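Local coordinates for protein soluble lytic murein transglycosylase (Escherichia coli, PDB 1QSA) that cleaves the glycosidic bonds between N-acetylmuramic acid and N-acetylglucosamine in peptidoglycan, with formation of a 1,6-anhydro bond in the muramic acid product, at residues Glu120-Ala125 with Arg147-Gln152; Leu202-Thr207 with Asp212-Met217. One frame throughout, in Å; residues are numbered along the deposited sequence.

Contact 1: residues Glu120-Ala125 with Arg147-Gln152; sequences EAWQGA and RASGKQ. With SO4 (sulfate ion), chain M.
The backbones of Glu120-Ala125 and Arg147-Gln152 come closest at Trp122 and Lys151, where the CA atoms lie 7.5 Å apart. The first segment is helical. The second carries the last part of helix 138-148 into a turn, and Gly150 leaves the helical conformation with positive phi. The indole of Trp122 spans the gap. Its CG lies beside the backbone N (chi1 -54°), and this sends the ring toward the turn. Ser149 comes at the ring obliquely. Its OG sits above the plane, offset toward the rim, and its CB is 3.5 Å from Trp122 CZ2. The Ser149 hydroxyl is near Trp122 NE1, but the angle is too poor for a bond. That oxygen is engaged along its own chain. It accepts from Lys151 N at 3.0 Å (156°), which makes an ST turn, and it donates to Trp146 O. Together they fix where the hydroxyl sits beside the indole. The setting is the alpha-superhelix of Slt70, where helices 118-129 and 138-148 pack as neighbours. Trp113 and Trp146 also meet the Trp122 ring, each with planes at about 30°. Lys151 crosses the pyrrole end of the indole with the base of its chain, CB lying 3.6 Å from Trp122 CD1. Bends at chi2 and chi4 then bring NZ to a water, in the indole plane, that accepts from it and from Trp122 NE1, 3.1 Å from each. Arg147 points the other way, its chain extended, and NH2 donates to sulfate O3 at 2.9 Å at the guanidinium edge. Ala182 N binds the same ion, which probably came from the crystallisation liquor.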
ATOM      1  N   GLU A 120     -14.327 -24.926  21.600  1.00 17.10           N
ATOM      2  CA  GLU A 120     -14.252 -24.316  20.278  1.00 16.27           C
ATOM      3  C   GLU A 120     -14.086 -22.794  20.397  1.00 15.72           C
ATOM      4  O   GLU A 120     -13.331 -22.168  19.638  1.00 17.06           O
ATOM      5  CB  GLU A 120     -15.507 -24.662  19.480  1.00 17.61           C
ATOM      6  CG  GLU A 120     -15.445 -24.160  18.068  1.00 19.25           C
ATOM      7  CD  GLU A 120     -16.635 -24.555  17.207  1.00 21.08           C
ATOM      8  OE1 GLU A 120     -17.578 -25.245  17.676  1.00 20.67           O
ATOM      9  OE2 GLU A 120     -16.610 -24.155  16.027  1.00 21.48           O
ATOM     10  N   ALA A 121     -14.775 -22.211  21.372  1.00 12.75           N
ATOM     11  CA  ALA A 121     -14.699 -20.770  21.613  1.00 12.29           C
ATOM     12  C   ALA A 121     -13.260 -20.364  21.952  1.00 13.84           C
ATOM     13  O   ALA A 121     -12.770 -19.353  21.449  1.00 14.82           O
ATOM     14  CB  ALA A 121     -15.634 -20.376  22.742  1.00 11.75           C
ATOM     15  N   TRP A 122     -12.584 -21.167  22.777  1.00 13.48           N
ATOM     16  CA  TRP A 122     -11.209 -20.870  23.185  1.00 13.44           C
ATOM     17  C   TRP A 122     -10.205 -21.024  22.042  1.00 15.39           C
ATOM     18  O   TRP A 122      -9.217 -20.276  21.979  1.00 16.88           O
ATOM     19  CB  TRP A 122     -10.802 -21.731  24.385  1.00 15.02           C
ATOM     20  CG  TRP A 122     -11.730 -21.656  25.580  1.00 15.22           C
ATOM     21  CD1 TRP A 122     -11.862 -22.608  26.560  1.00 16.38           C
ATOM     22  CD2 TRP A 122     -12.665 -20.609  25.916  1.00 14.65           C
ATOM     23  NE1 TRP A 122     -12.808 -22.223  27.472  1.00 14.91           N
ATOM     24  CE2 TRP A 122     -13.321 -21.004  27.105  1.00 14.35           C
ATOM     25  CE3 TRP A 122     -13.017 -19.383  25.328  1.00 15.85           C
ATOM     26  CZ2 TRP A 122     -14.309 -20.222  27.717  1.00 14.12           C
ATOM     27  CZ3 TRP A 122     -14.002 -18.605  25.939  1.00 14.76           C
ATOM     28  CH2 TRP A 122     -14.637 -19.028  27.122  1.00 15.73           C
ATOM     29  N   GLN A 123     -10.448 -21.982  21.151  1.00 14.25           N
ATOM     30  CA  GLN A 123      -9.589 -22.180  19.987  1.00 16.87           C
ATOM     31  C   GLN A 123      -9.679 -20.920  19.128  1.00 16.14           C
ATOM     32  O   GLN A 123      -8.664 -20.400  18.676  1.00 16.38           O
ATOM     33  CB  GLN A 123     -10.042 -23.390  19.165  1.00 20.73           C
ATOM     34  CG  GLN A 123      -9.893 -24.721  19.885  1.00 28.89           C
ATOM     35  CD  GLN A 123     -10.795 -25.829  19.322  1.00 33.95           C
ATOM     36  OE1 GLN A 123     -11.562 -25.621  18.374  1.00 35.96           O
ATOM     37  NE2 GLN A 123     -10.719 -27.010  19.933  1.00 36.43           N
ATOM     38  N   GLY A 124     -10.897 -20.415  18.942  1.00 15.35           N
ATOM     39  CA  GLY A 124     -11.086 -19.212  18.139  1.00 15.48           C
ATOM     40  C   GLY A 124     -10.505 -17.992  18.811  1.00 13.72           C
ATOM     41  O   GLY A 124      -9.833 -17.168  18.166  1.00 14.62           O
ATOM     42  N   ALA A 125     -10.769 -17.870  20.109  1.00 13.32           N
ATOM     43  CA  ALA A 125     -10.260 -16.753  20.901  1.00 14.18           C
ATOM     44  C   ALA A 125      -8.739 -16.664  20.820  1.00 14.17           C
ATOM     45  O   ALA A 125      -8.196 -15.589  20.568  1.00 13.52           O
ATOM     46  CB  ALA A 125     -10.697 -16.886  22.358  1.00 14.63           C
ATOM     47  N   ARG A 147     -10.286 -15.879  29.495  1.00 15.98           N
ATOM     48  CA  ARG A 147      -9.388 -15.810  30.638  1.00 16.76           C
ATOM     49  C   ARG A 147     -10.089 -16.307  31.917  1.00 18.50           C
ATOM     50  O   ARG A 147      -9.496 -17.024  32.717  1.00 18.56           O
ATOM     51  CB  ARG A 147      -8.876 -14.378  30.835  1.00 18.17           C
ATOM     52  CG  ARG A 147      -7.928 -14.221  32.022  1.00 18.60           C
ATOM     53  CD  ARG A 147      -7.355 -12.813  32.082  1.00 19.74           C
ATOM     54  NE  ARG A 147      -6.431 -12.657  33.206  1.00 19.04           N
ATOM     55  CZ  ARG A 147      -5.698 -11.571  33.434  1.00 19.08           C
ATOM     56  NH1 ARG A 147      -5.750 -10.529  32.608  1.00 17.78           N
ATOM     57  NH2 ARG A 147      -4.896 -11.529  34.492  1.00 18.84           N
ATOM     58  N   ALA A 148     -11.360 -15.960  32.080  1.00 17.42           N
ATOM     59  CA  ALA A 148     -12.121 -16.367  33.259  1.00 19.32           C
ATOM     60  C   ALA A 148     -12.313 -17.882  33.368  1.00 19.94           C
ATOM     61  O   ALA A 148     -12.515 -18.398  34.467  1.00 20.85           O
ATOM     62  CB  ALA A 148     -13.475 -15.663  33.284  1.00 19.16           C
ATOM     63  N   SER A 149     -12.214 -18.583  32.241  1.00 18.90           N
ATOM     64  CA  SER A 149     -12.392 -20.035  32.200  1.00 18.56           C
ATOM     65  C   SER A 149     -11.219 -20.823  32.773  1.00 19.02           C
ATOM     66  O   SER A 149     -11.357 -22.011  33.070  1.00 19.23           O
ATOM     67  CB  SER A 149     -12.586 -20.500  30.759  1.00 18.12           C
ATOM     68  OG  SER A 149     -11.342 -20.497  30.079  1.00 17.09           O
ATOM     69  N   GLY A 150     -10.053 -20.177  32.846  1.00 17.39           N
ATOM     70  CA  GLY A 150      -8.854 -20.827  33.340  1.00 17.59           C
ATOM     71  C   GLY A 150      -8.111 -21.525  32.218  1.00 17.92           C
ATOM     72  O   GLY A 150      -7.056 -22.123  32.440  1.00 19.49           O
ATOM     73  N   LYS A 151      -8.651 -21.443  31.002  1.00 17.66           N
ATOM     74  CA  LYS A 151      -8.043 -22.107  29.852  1.00 18.14           C
ATOM     75  C   LYS A 151      -7.069 -21.249  29.054  1.00 19.07           C
ATOM     76  O   LYS A 151      -6.515 -21.713  28.057  1.00 20.79           O
ATOM     77  CB  LYS A 151      -9.122 -22.662  28.914  1.00 18.65           C
ATOM     78  CG  LYS A 151     -10.101 -23.668  29.554  1.00 22.09           C
ATOM     79  CD  LYS A 151      -9.390 -24.868  30.146  1.00 23.33           C
ATOM     80  CE  LYS A 151     -10.371 -26.030  30.363  1.00 25.25           C
ATOM     81  NZ  LYS A 151     -11.569 -25.606  31.132  1.00 28.60           N
ATOM     82  N   GLN A 152      -6.882 -20.001  29.463  1.00 19.59           N
ATOM     83  CA  GLN A 152      -5.941 -19.121  28.769  1.00 20.24           C
ATOM     84  C   GLN A 152      -4.530 -19.362  29.311  1.00 19.96           C
ATOM     85  O   GLN A 152      -4.241 -19.028  30.458  1.00 21.41           O
ATOM     86  CB  GLN A 152      -6.326 -17.652  28.960  1.00 19.32           C
ATOM     87  CG  GLN A 152      -5.384 -16.669  28.256  1.00 20.57           C
ATOM     88  CD  GLN A 152      -5.704 -15.229  28.592  1.00 20.71           C
ATOM     89  OE1 GLN A 152      -5.546 -14.798  29.734  1.00 19.86           O
ATOM     90  NE2 GLN A 152      -6.168 -14.475  27.597  1.00 22.09           N
TER
HETATM   91  S   SO4 M 712      -4.683 -14.199  37.488  1.00 61.99           S
HETATM   92  O1  SO4 M 712      -3.797 -15.235  36.923  1.00 61.02           O
HETATM   93  O2  SO4 M 712      -3.873 -13.155  38.144  1.00 61.12           O
HETATM   94  O3  SO4 M 712      -5.503 -13.600  36.414  1.00 61.19           O
HETATM   95  O4  SO4 M 712      -5.578 -14.813  38.493  1.00 62.75           O
HETATM   96  O   HOH W   1     -13.797 -24.059  29.711  1.00 21.89           O

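Contact 2: residues Leu202-Thr207 with Asp212-Met217; sequences LTFART and DFTRQM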
ATOM      1  N   LEU A 202      17.681   0.436  29.704  1.00 20.50           N
ATOM      2  CA  LEU A 202      18.808  -0.134  30.439  1.00 20.80           C
ATOM      3  C   LEU A 202      18.384  -0.525  31.859  1.00 21.08           C
ATOM      4  O   LEU A 202      18.808  -1.568  32.373  1.00 21.98           O
ATOM      5  CB  LEU A 202      20.001   0.823  30.456  1.00 20.45           C
ATOM      6  CG  LEU A 202      21.295   0.241  31.039  1.00 21.94           C
ATOM      7  CD1 LEU A 202      21.699  -1.044  30.315  1.00 20.92           C
ATOM      8  CD2 LEU A 202      22.403   1.283  30.934  1.00 23.39           C
ATOM      9  N   THR A 203      17.523   0.290  32.470  1.00 22.27           N
ATOM     10  CA  THR A 203      17.000   0.003  33.810  1.00 23.08           C
ATOM     11  C   THR A 203      16.154  -1.274  33.715  1.00 23.37           C
ATOM     12  O   THR A 203      16.290  -2.176  34.543  1.00 20.85           O
ATOM     13  CB  THR A 203      16.130   1.165  34.339  1.00 24.74           C
ATOM     14  OG1 THR A 203      16.931   2.347  34.438  1.00 29.77           O
ATOM     15  CG2 THR A 203      15.568   0.842  35.709  1.00 25.13           C
ATOM     16  N   PHE A 204      15.327  -1.361  32.671  1.00 21.39           N
ATOM     17  CA  PHE A 204      14.478  -2.533  32.432  1.00 21.15           C
ATOM     18  C   PHE A 204      15.352  -3.792  32.329  1.00 21.12           C
ATOM     19  O   PHE A 204      15.068  -4.807  32.956  1.00 21.23           O
ATOM     20  CB  PHE A 204      13.671  -2.341  31.130  1.00 19.12           C
ATOM     21  CG  PHE A 204      12.862  -3.550  30.710  1.00 18.67           C
ATOM     22  CD1 PHE A 204      11.564  -3.742  31.195  1.00 18.55           C
ATOM     23  CD2 PHE A 204      13.386  -4.481  29.806  1.00 18.39           C
ATOM     24  CE1 PHE A 204      10.798  -4.843  30.782  1.00 18.21           C
ATOM     25  CE2 PHE A 204      12.631  -5.589  29.387  1.00 18.27           C
ATOM     26  CZ  PHE A 204      11.331  -5.767  29.877  1.00 18.20           C
ATOM     27  N   ALA A 205      16.426  -3.698  31.546  1.00 20.44           N
ATOM     28  CA  ALA A 205      17.352  -4.805  31.323  1.00 21.38           C
ATOM     29  C   ALA A 205      18.098  -5.263  32.580  1.00 22.55           C
ATOM     30  O   ALA A 205      18.358  -6.446  32.756  1.00 21.76           O
ATOM     31  CB  ALA A 205      18.355  -4.427  30.242  1.00 20.69           C
ATOM     32  N   ARG A 206      18.449  -4.313  33.440  1.00 23.80           N
ATOM     33  CA  ARG A 206      19.181  -4.629  34.661  1.00 26.54           C
ATOM     34  C   ARG A 206      18.309  -5.104  35.821  1.00 27.40           C
ATOM     35  O   ARG A 206      18.760  -5.901  36.643  1.00 28.20           O
ATOM     36  CB  ARG A 206      19.994  -3.413  35.112  1.00 27.32           C
ATOM     37  CG  ARG A 206      21.116  -3.031  34.175  1.00 28.12           C
ATOM     38  CD  ARG A 206      21.740  -1.719  34.597  1.00 28.02           C
ATOM     39  NE  ARG A 206      23.010  -1.489  33.920  1.00 29.89           N
ATOM     40  CZ  ARG A 206      23.684  -0.343  33.961  1.00 29.83           C
ATOM     41  NH1 ARG A 206      23.197   0.694  34.629  1.00 27.53           N
ATOM     42  NH2 ARG A 206      24.841  -0.231  33.314  1.00 29.18           N
ATOM     43  N   THR A 207      17.069  -4.623  35.887  1.00 27.25           N
ATOM     44  CA  THR A 207      16.170  -4.989  36.979  1.00 27.74           C
ATOM     45  C   THR A 207      15.262  -6.194  36.749  1.00 28.01           C
ATOM     46  O   THR A 207      14.534  -6.595  37.656  1.00 28.54           O
ATOM     47  CB  THR A 207      15.311  -3.796  37.433  1.00 27.62           C
ATOM     48  OG1 THR A 207      14.446  -3.384  36.366  1.00 29.64           O
ATOM     49  CG2 THR A 207      16.200  -2.634  37.856  1.00 29.47           C
ATOM     50  N   ASP A 212      14.379 -14.829  26.886  1.00 18.79           N
ATOM     51  CA  ASP A 212      14.086 -14.545  25.487  1.00 19.99           C
ATOM     52  C   ASP A 212      13.061 -13.404  25.419  1.00 19.00           C
ATOM     53  O   ASP A 212      13.156 -12.508  24.571  1.00 19.99           O
ATOM     54  CB  ASP A 212      13.538 -15.784  24.792  1.00 24.19           C
ATOM     55  CG  ASP A 212      13.398 -15.591  23.299  1.00 30.35           C
ATOM     56  OD1 ASP A 212      14.396 -15.189  22.654  1.00 33.54           O
ATOM     57  OD2 ASP A 212      12.286 -15.835  22.778  1.00 35.97           O
ATOM     58  N   PHE A 213      12.118 -13.407  26.357  1.00 17.50           N
ATOM     59  CA  PHE A 213      11.091 -12.367  26.400  1.00 16.88           C
ATOM     60  C   PHE A 213      11.662 -10.977  26.700  1.00 16.38           C
ATOM     61  O   PHE A 213      11.448 -10.035  25.921  1.00 14.43           O
ATOM     62  CB  PHE A 213      10.012 -12.714  27.442  1.00 15.97           C
ATOM     63  CG  PHE A 213       8.973 -11.636  27.614  1.00 14.64           C
ATOM     64  CD1 PHE A 213       7.978 -11.457  26.654  1.00 13.93           C
ATOM     65  CD2 PHE A 213       9.008 -10.777  28.715  1.00 16.09           C
ATOM     66  CE1 PHE A 213       7.029 -10.434  26.790  1.00 13.81           C
ATOM     67  CE2 PHE A 213       8.065  -9.749  28.863  1.00 15.81           C
ATOM     68  CZ  PHE A 213       7.068  -9.577  27.890  1.00 14.80           C
ATOM     69  N   THR A 214      12.384 -10.836  27.815  1.00 15.51           N
ATOM     70  CA  THR A 214      12.918  -9.529  28.180  1.00 16.68           C
ATOM     71  C   THR A 214      13.975  -9.012  27.209  1.00 16.42           C
ATOM     72  O   THR A 214      14.104  -7.797  27.035  1.00 16.20           O
ATOM     73  CB  THR A 214      13.437  -9.486  29.626  1.00 17.70           C
ATOM     74  OG1 THR A 214      14.443 -10.489  29.794  1.00 17.02           O
ATOM     75  CG2 THR A 214      12.291  -9.722  30.610  1.00 17.26           C
ATOM     76  N   ARG A 215      14.670  -9.926  26.527  1.00 16.17           N
ATOM     77  CA  ARG A 215      15.681  -9.518  25.554  1.00 16.55           C
ATOM     78  C   ARG A 215      14.979  -8.943  24.324  1.00 16.10           C
ATOM     79  O   ARG A 215      15.370  -7.896  23.813  1.00 14.94           O
ATOM     80  CB  ARG A 215      16.581 -10.696  25.169  1.00 16.91           C
ATOM     81  CG  ARG A 215      17.570 -11.062  26.267  1.00 18.42           C
ATOM     82  CD  ARG A 215      18.312 -12.346  25.953  1.00 20.44           C
ATOM     83  NE  ARG A 215      19.143 -12.750  27.085  1.00 20.88           N
ATOM     84  CZ  ARG A 215      19.125 -13.957  27.645  1.00 23.67           C
ATOM     85  NH1 ARG A 215      18.302 -14.899  27.191  1.00 22.39           N
ATOM     86  NH2 ARG A 215      19.927 -14.221  28.672  1.00 23.67           N
ATOM     87  N   GLN A 216      13.912  -9.602  23.886  1.00 15.48           N
ATOM     88  CA  GLN A 216      13.166  -9.114  22.727  1.00 15.05           C
ATOM     89  C   GLN A 216      12.466  -7.789  23.023  1.00 15.98           C
ATOM     90  O   GLN A 216      12.423  -6.899  22.166  1.00 14.48           O
ATOM     91  CB  GLN A 216      12.162 -10.148  22.250  1.00 17.32           C
ATOM     92  CG  GLN A 216      12.807 -11.360  21.623  1.00 19.62           C
ATOM     93  CD  GLN A 216      11.799 -12.158  20.847  1.00 23.24           C
ATOM     94  OE1 GLN A 216      11.123 -11.622  19.974  1.00 24.92           O
ATOM     95  NE2 GLN A 216      11.648 -13.425  21.194  1.00 24.59           N
ATOM     96  N   MET A 217      11.916  -7.660  24.228  1.00 13.93           N
ATOM     97  CA  MET A 217      11.246  -6.431  24.636  1.00 13.76           C
ATOM     98  C   MET A 217      12.263  -5.285  24.655  1.00 15.35           C
ATOM     99  O   MET A 217      12.012  -4.203  24.123  1.00 13.53           O
ATOM    100  CB  MET A 217      10.629  -6.603  26.025  1.00 14.70           C
ATOM    101  CG  MET A 217       9.418  -7.558  26.076  1.00 13.38           C
ATOM    102  SD  MET A 217       7.959  -6.904  25.203  1.00 13.27           S
ATOM    103  CE  MET A 217       7.388  -5.687  26.378  1.00 12.63           C
TER
HETATM  104  O   HOH W   2      16.666  -8.365  31.390  1.00 18.27           O
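Phe204, on the short helix 201-207, packs against Thr214 and Met217 of the next helix, 212-228. The two helices are joined by a four-residue link and form a helical hairpin of the alpha-superhelix. Asp212 begins helix 212-228, and its OD2 accepts from Gln216 NE2 at 3.0 Å, one turn on. Phe213 turns its ring to helices 154-166 and 185-196, and Met217 CG sits over one face of that ring, toward its rim. Thr214 is the first residue to press on Phe204. Its carbonyl O lies at the edge of the Phe204 ring, near the plane, 3.5 Å from CE2. This carbonyl is also bonded by Gln244 NE2. The methyl CG2 of Thr214 approaches Phe204 CZ at 4.1 Å. Thr214 OG1 bonds Gly209 O and Thr211 N, tying the helix start to the link. A water donates to Ala205 O and only weakly to this hydroxyl, a loose link between the two helices. Arg215 faces away and bonds Gln244 O through NE. Met217 closes the contact. Phe204 has CG anti to its N (chi1 174°), which carries the ring across to Met217, where Phe204 CZ lies 4.0 Å from Met217 CB.

How the contacts relate
Contacts 1 and 2 lie in series along the chain, their centres 29 Å apart and their nearest atoms about 14 Å apart. Each joins one helix to the next helix of the same alpha-superhelix, round one buried aromatic ring. In contact 1 the turn after the second helix does the touching. Contact 2 is buried, while contact 1 is partly buried, with an exposed lysine at its margin. The ring of contact 1 meets a serine and the base of a lysine chain, that of contact 2 a backbone carbonyl and apolar groups. The water of contact 1 sits between two donors. That of contact 2 is held mainly by a carbonyl. Helix 154-166 is a common neighbour, touched by Arg147 and Gln152 and by Phe213 and Met217.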